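Local atomic coordinates of KLLA0B12012p (Kluyveromyces lactis, PDB entry 6Y3P), a protein that interacts directly with the mRNA decapping enzyme Dcp2 and, through its C-terminal ATP-grasp domain, probably binds ATP. Residues L206-Y220 with V231-F244. Numbering follows the deposited sequence.
Sequences LLSEAHGRKFHIRCY and VYDRMLALFAPNKF
Arg213 reaches across to the chain of residues 239-242 with every part of its side chain. CB lies near Ala240 O, and CG runs past Asn242 O at 3.5 Å. CD sits close to the carbonyl oxygens of Ala240 and Pro241. NE comes to 2.8 Å from Ala240 O and gives a weak hydrogen bond to Pro241 O (3.3 Å), which lies at the edge of the guanidinium. A bend at chi3 of Arg213 (71°) swings the tip back, laying one guanidinium face on Phe239 CB. CZ, NH1 and NH2 all lie against that carbon; CZ is also close to Ala240 O, and NH2 is 3.0 Å from Ala240 O. Guanidinium and phenyl planes are 26° apart. An alanine here has no guanidinium, which would probably leave the carbonyl oxygens of Ala240 and Pro241 without their nearby N-H groups and Phe239 CB without its flat cover. The Phe239 ring in turn takes Phe215 CB over one face, a CH-pi contact 3.8 Å from the centroid, while Ala210 CB packs against Phe239 CE2 at 3.4 Å; the two phenyl rings run side by side, inclined at 42°. Beyond Arg213, Gly212 O accepts Phe244 N at 2.9 Å. Inward, His216 with Leu238 and Arg218 with Leu236 form hydrogen-bonded antiparallel pairs, and the Arg218 guanidinium, passing Leu238, ends in a salt bridge to Asp332. Further along, Cys219 SG touches both Val231 CG1 and Met235 CE, next to helix 290-313. Where strand 228-239 is interrupted, a water accepts a hydrogen bond from Tyr220 N and donates to Tyr232 O and Arg234 O. This is a beta hairpin of strands 215-224 and 228-239, with strand 326-335 alongside the first, in an antiparallel sheet of the tubulin-tyrosine ligase-like ATP-grasp fold.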
loop_
_atom_site.group_PDB
_atom_site.type_symbol
_atom_site.label_atom_id
_atom_site.label_comp_id
_atom_site.label_asym_id
_atom_site.label_seq_id
_atom_site.Cartn_x
_atom_site.Cartn_y
_atom_site.Cartn_z
ATOM N N LEU A 206 -11.814 -7.300 15.817
ATOM C CA LEU A 206 -12.351 -8.663 15.719
ATOM C C LEU A 206 -13.853 -8.601 15.635
ATOM O O LEU A 206 -14.491 -8.063 16.540
ATOM C CB LEU A 206 -11.878 -9.537 16.898
ATOM C CG LEU A 206 -10.345 -9.614 17.013
ATOM C CD1 LEU A 206 -9.922 -10.271 18.333
ATOM C CD2 LEU A 206 -9.714 -10.264 15.762
ATOM N N LEU A 207 -14.388 -9.093 14.519
ATOM C CA LEU A 207 -15.802 -9.055 14.167
ATOM C C LEU A 207 -16.418 -10.386 14.361
ATOM O O LEU A 207 -15.771 -11.389 14.070
ATOM C CB LEU A 207 -15.996 -8.594 12.690
ATOM C CG LEU A 207 -15.419 -7.189 12.338
ATOM C CD1 LEU A 207 -15.551 -6.887 10.844
ATOM C CD2 LEU A 207 -16.067 -6.088 13.197
ATOM N N SER A 208 -17.672 -10.399 14.847
ATOM C CA SER A 208 -18.472 -11.599 15.128
ATOM C C SER A 208 -18.600 -12.440 13.849
ATOM O O SER A 208 -18.151 -13.579 13.814
ATOM C CB SER A 208 -19.852 -11.187 15.645
ATOM O OG SER A 208 -20.853 -12.186 15.506
ATOM N N GLU A 209 -19.161 -11.829 12.799
ATOM C CA GLU A 209 -19.405 -12.396 11.485
ATOM C C GLU A 209 -18.164 -13.077 10.828
ATOM O O GLU A 209 -18.326 -14.044 10.098
ATOM C CB GLU A 209 -20.004 -11.325 10.577
ATOM C CG GLU A 209 -19.105 -10.120 10.340
ATOM C CD GLU A 209 -19.739 -9.087 9.439
ATOM O OE1 GLU A 209 -20.457 -9.476 8.492
ATOM O OE2 GLU A 209 -19.546 -7.881 9.700
ATOM N N ALA A 210 -16.957 -12.611 11.131
ATOM C CA ALA A 210 -15.733 -13.207 10.610
ATOM C C ALA A 210 -15.181 -14.312 11.541
ATOM O O ALA A 210 -14.059 -14.772 11.340
ATOM C CB ALA A 210 -14.688 -12.127 10.428
ATOM N N HIS A 211 -15.949 -14.708 12.569
ATOM C CA HIS A 211 -15.560 -15.695 13.578
ATOM C C HIS A 211 -14.173 -15.397 14.200
ATOM O O HIS A 211 -13.333 -16.292 14.290
ATOM C CB HIS A 211 -15.665 -17.128 13.041
ATOM C CG HIS A 211 -17.025 -17.472 12.525
ATOM N ND1 HIS A 211 -17.461 -17.029 11.283
ATOM C CD2 HIS A 211 -18.007 -18.201 13.093
ATOM C CE1 HIS A 211 -18.683 -17.507 11.139
ATOM N NE2 HIS A 211 -19.056 -18.211 12.206
ATOM N N GLY A 212 -13.962 -14.130 14.579
ATOM C CA GLY A 212 -12.768 -13.630 15.260
ATOM C C GLY A 212 -11.457 -13.654 14.508
ATOM O O GLY A 212 -10.380 -13.663 15.114
ATOM N N ARG A 213 -11.544 -13.685 13.188
ATOM C CA ARG A 213 -10.410 -13.672 12.280
ATOM C C ARG A 213 -10.124 -12.195 11.996
ATOM O O ARG A 213 -11.060 -11.421 11.746
ATOM C CB ARG A 213 -10.776 -14.416 10.983
ATOM C CG ARG A 213 -10.957 -15.935 11.165
ATOM C CD ARG A 213 -11.814 -16.540 10.064
ATOM N NE ARG A 213 -11.127 -16.569 8.776
ATOM C CZ ARG A 213 -11.586 -16.039 7.645
ATOM N NH1 ARG A 213 -12.761 -15.420 7.621
ATOM N NH2 ARG A 213 -10.874 -16.122 6.529
ATOM N N LYS A 214 -8.850 -11.790 12.108
ATOM C CA LYS A 214 -8.449 -10.401 11.877
ATOM C C LYS A 214 -8.393 -10.099 10.380
ATOM O O LYS A 214 -8.365 -11.017 9.561
ATOM C CB LYS A 214 -7.101 -10.081 12.565
ATOM C CG LYS A 214 -5.883 -10.665 11.875
ATOM C CD LYS A 214 -4.603 -9.891 12.203
ATOM C CE LYS A 214 -3.337 -10.668 11.866
ATOM N NZ LYS A 214 -3.204 -10.968 10.407
ATOM N N PHE A 215 -8.350 -8.810 10.020
ATOM C CA PHE A 215 -8.279 -8.444 8.608
ATOM C C PHE A 215 -7.484 -7.204 8.386
ATOM O O PHE A 215 -7.278 -6.392 9.302
ATOM C CB PHE A 215 -9.706 -8.261 8.017
ATOM C CG PHE A 215 -10.467 -7.031 8.486
ATOM C CD1 PHE A 215 -11.160 -7.037 9.696
ATOM C CD2 PHE A 215 -10.504 -5.874 7.710
ATOM C CE1 PHE A 215 -11.832 -5.892 10.138
ATOM C CE2 PHE A 215 -11.189 -4.745 8.140
ATOM C CZ PHE A 215 -11.847 -4.754 9.352
ATOM N N HIS A 216 -7.039 -7.064 7.148
ATOM C CA HIS A 216 -6.430 -5.825 6.730
ATOM C C HIS A 216 -7.273 -5.288 5.580
ATOM O O HIS A 216 -8.101 -6.021 5.002
ATOM C CB HIS A 216 -4.914 -5.906 6.461
ATOM C CG HIS A 216 -4.494 -6.818 5.352
ATOM N ND1 HIS A 216 -4.074 -6.317 4.131
ATOM C CD2 HIS A 216 -4.374 -8.165 5.339
ATOM C CE1 HIS A 216 -3.713 -7.373 3.418
ATOM N NE2 HIS A 216 -3.905 -8.510 4.090
ATOM N N ILE A 217 -7.156 -3.978 5.331
ATOM C CA ILE A 217 -7.885 -3.287 4.288
ATOM C C ILE A 217 -6.933 -3.071 3.107
ATOM O O ILE A 217 -5.811 -2.583 3.265
ATOM C CB ILE A 217 -8.552 -1.953 4.734
ATOM C CG1 ILE A 217 -9.573 -2.193 5.867
ATOM C CG2 ILE A 217 -9.218 -1.257 3.529
ATOM C CD1 ILE A 217 -10.195 -0.948 6.479
ATOM N N ARG A 218 -7.391 -3.443 1.926
ATOM C CA ARG A 218 -6.702 -3.160 0.681
ATOM C C ARG A 218 -7.514 -2.009 0.056
ATOM O O ARG A 218 -8.684 -2.181 -0.306
ATOM C CB ARG A 218 -6.665 -4.397 -0.244
ATOM C CG ARG A 218 -6.067 -4.137 -1.650
ATOM C CD ARG A 218 -4.708 -3.473 -1.559
ATOM N NE ARG A 218 -3.678 -4.125 -2.367
ATOM C CZ ARG A 218 -3.021 -5.230 -2.026
ATOM N NH1 ARG A 218 -2.079 -5.721 -2.822
ATOM N NH2 ARG A 218 -3.322 -5.869 -0.900
ATOM N N CYS A 219 -6.894 -0.836 -0.024
ATOM C CA CYS A 219 -7.485 0.359 -0.600
ATOM C C CYS A 219 -6.752 0.692 -1.938
ATOM O O CYS A 219 -5.524 0.846 -1.940
ATOM C CB CYS A 219 -7.384 1.499 0.415
ATOM S SG CYS A 219 -7.999 3.097 -0.178
ATOM N N TYR A 220 -7.485 0.736 -3.083
ATOM C CA TYR A 220 -6.858 1.126 -4.359
ATOM C C TYR A 220 -6.816 2.638 -4.465
ATOM O O TYR A 220 -7.834 3.303 -4.302
ATOM C CB TYR A 220 -7.550 0.513 -5.573
ATOM C CG TYR A 220 -7.514 -0.995 -5.519
ATOM C CD1 TYR A 220 -6.313 -1.688 -5.669
ATOM C CD2 TYR A 220 -8.669 -1.731 -5.266
ATOM C CE1 TYR A 220 -6.265 -3.079 -5.588
ATOM C CE2 TYR A 220 -8.637 -3.126 -5.193
ATOM C CZ TYR A 220 -7.432 -3.796 -5.371
ATOM O OH TYR A 220 -7.369 -5.159 -5.307
ATOM N N VAL A 231 -8.778 8.255 -4.177
ATOM C CA VAL A 231 -8.991 7.071 -3.359
ATOM C C VAL A 231 -10.304 6.433 -3.816
ATOM O O VAL A 231 -11.313 7.112 -3.988
ATOM C CB VAL A 231 -8.971 7.408 -1.851
ATOM C CG1 VAL A 231 -9.414 6.225 -1.006
ATOM C CG2 VAL A 231 -7.593 7.894 -1.409
ATOM N N TYR A 232 -10.257 5.136 -4.073
ATOM C CA TYR A 232 -11.406 4.326 -4.449
ATOM C C TYR A 232 -12.085 3.845 -3.140
ATOM O O TYR A 232 -11.479 3.102 -2.360
ATOM C CB TYR A 232 -10.959 3.147 -5.339
ATOM C CG TYR A 232 -12.121 2.371 -5.910
ATOM C CD1 TYR A 232 -13.209 3.027 -6.491
ATOM C CD2 TYR A 232 -12.132 0.985 -5.888
ATOM C CE1 TYR A 232 -14.296 2.317 -7.003
ATOM C CE2 TYR A 232 -13.207 0.263 -6.409
ATOM C CZ TYR A 232 -14.284 0.935 -6.967
ATOM O OH TYR A 232 -15.325 0.224 -7.498
ATOM N N ASP A 233 -13.313 4.329 -2.887
ATOM C CA ASP A 233 -14.073 4.062 -1.657
ATOM C C ASP A 233 -14.670 2.660 -1.528
ATOM O O ASP A 233 -15.193 2.351 -0.468
ATOM C CB ASP A 233 -15.172 5.120 -1.429
ATOM C CG ASP A 233 -14.662 6.339 -0.677
ATOM O OD1 ASP A 233 -13.476 6.330 -0.261
ATOM O OD2 ASP A 233 -15.445 7.299 -0.504
ATOM N N ARG A 234 -14.594 1.827 -2.567
ATOM C CA ARG A 234 -15.067 0.450 -2.485
ATOM C C ARG A 234 -13.810 -0.357 -2.163
ATOM O O ARG A 234 -13.027 -0.692 -3.055
ATOM C CB ARG A 234 -15.733 0.019 -3.793
ATOM C CG ARG A 234 -16.980 0.871 -4.147
ATOM C CD ARG A 234 -17.806 0.252 -5.278
ATOM N NE ARG A 234 -18.305 -1.080 -4.921
ATOM C CZ ARG A 234 -18.789 -1.964 -5.782
ATOM N NH1 ARG A 234 -18.875 -1.664 -7.074
ATOM N NH2 ARG A 234 -19.207 -3.151 -5.359
ATOM N N MET A 235 -13.538 -0.516 -0.866
ATOM C CA MET A 235 -12.331 -1.168 -0.388
ATOM C C MET A 235 -12.532 -2.657 -0.044
ATOM O O MET A 235 -13.657 -3.157 -0.023
ATOM C CB MET A 235 -11.707 -0.386 0.773
ATOM C CG MET A 235 -11.944 1.104 0.713
ATOM S SD MET A 235 -11.073 1.909 2.073
ATOM C CE MET A 235 -11.319 3.648 1.631
ATOM N N LEU A 236 -11.431 -3.374 0.150
ATOM C CA LEU A 236 -11.467 -4.808 0.409
ATOM C C LEU A 236 -10.988 -5.103 1.801
ATOM O O LEU A 236 -10.057 -4.459 2.299
ATOM C CB LEU A 236 -10.530 -5.546 -0.578
ATOM C CG LEU A 236 -10.987 -5.818 -2.023
ATOM C CD1 LEU A 236 -11.281 -4.547 -2.767
ATOM C CD2 LEU A 236 -9.911 -6.523 -2.792
ATOM N N ALA A 237 -11.584 -6.117 2.403
ATOM C CA ALA A 237 -11.186 -6.641 3.695
ATOM C C ALA A 237 -10.729 -8.080 3.398
ATOM O O ALA A 237 -11.504 -8.880 2.877
ATOM C CB ALA A 237 -12.354 -6.625 4.677
ATOM N N LEU A 238 -9.448 -8.352 3.663
ATOM C CA LEU A 238 -8.790 -9.626 3.433
ATOM C C LEU A 238 -8.559 -10.210 4.803
ATOM O O LEU A 238 -7.795 -9.665 5.588
ATOM C CB LEU A 238 -7.451 -9.426 2.661
ATOM C CG LEU A 238 -7.488 -8.347 1.539
ATOM C CD1 LEU A 238 -6.212 -7.597 1.453
ATOM C CD2 LEU A 238 -7.802 -8.922 0.225
ATOM N N PHE A 239 -9.296 -11.279 5.115
ATOM C CA PHE A 239 -9.266 -11.950 6.414
ATOM C C PHE A 239 -8.206 -13.033 6.514
ATOM O O PHE A 239 -7.917 -13.727 5.531
ATOM C CB PHE A 239 -10.641 -12.536 6.727
ATOM C CG PHE A 239 -11.674 -11.475 7.001
ATOM C CD1 PHE A 239 -12.428 -10.929 5.965
ATOM C CD2 PHE A 239 -11.915 -11.033 8.299
ATOM C CE1 PHE A 239 -13.394 -9.951 6.221
ATOM C CE2 PHE A 239 -12.857 -10.032 8.549
ATOM C CZ PHE A 239 -13.591 -9.502 7.509
ATOM N N ALA A 240 -7.642 -13.175 7.723
ATOM C CA ALA A 240 -6.638 -14.186 8.050
ATOM C C ALA A 240 -7.340 -15.575 8.104
ATOM O O ALA A 240 -8.551 -15.618 8.338
ATOM C CB ALA A 240 -5.981 -13.845 9.387
ATOM N N PRO A 241 -6.655 -16.709 7.821
ATOM C CA PRO A 241 -7.368 -18.009 7.813
ATOM C C PRO A 241 -7.882 -18.500 9.173
ATOM O O PRO A 241 -8.980 -19.072 9.270
ATOM C CB PRO A 241 -6.332 -18.976 7.221
ATOM C CG PRO A 241 -5.011 -18.370 7.540
ATOM C CD PRO A 241 -5.224 -16.876 7.469
ATOM N N ASN A 242 -7.098 -18.251 10.221
ATOM C CA ASN A 242 -7.381 -18.712 11.566
ATOM C C ASN A 242 -7.867 -17.615 12.514
ATOM O O ASN A 242 -7.658 -16.430 12.258
ATOM C CB ASN A 242 -6.135 -19.429 12.105
ATOM C CG ASN A 242 -5.628 -20.517 11.165
ATOM O OD1 ASN A 242 -4.528 -20.415 10.588
ATOM N ND2 ASN A 242 -6.467 -21.536 10.912
ATOM N N LYS A 243 -8.554 -18.019 13.595
ATOM C CA LYS A 243 -9.051 -17.102 14.616
ATOM C C LYS A 243 -7.848 -16.484 15.323
ATOM O O LYS A 243 -6.863 -17.177 15.600
ATOM C CB LYS A 243 -9.957 -17.822 15.636
ATOM C CG LYS A 243 -11.139 -18.564 15.019
ATOM C CD LYS A 243 -12.247 -18.824 16.052
ATOM C CE LYS A 243 -13.251 -19.898 15.660
ATOM N NZ LYS A 243 -13.837 -19.702 14.306
ATOM N N PHE A 244 -7.906 -15.168 15.561
ATOM C CA PHE A 244 -6.823 -14.458 16.229
ATOM C C PHE A 244 -6.635 -14.926 17.678
ATOM O O PHE A 244 -7.599 -15.018 18.448
ATOM C CB PHE A 244 -7.043 -12.944 16.160
ATOM C CG PHE A 244 -5.897 -12.125 16.702
ATOM C CD1 PHE A 244 -4.754 -11.908 15.939
ATOM C CD2 PHE A 244 -5.964 -11.559 17.974
ATOM C CE1 PHE A 244 -3.699 -11.136 16.437
ATOM C CE2 PHE A 244 -4.910 -10.787 18.471
ATOM C CZ PHE A 244 -3.785 -10.582 17.700
HETATM O O HOH W 1 -6.894 -13.924 12.881
HETATM O O HOH W 2 -5.205 -10.316 7.615
HETATM O O HOH W 3 -10.462 0.684 -2.753
#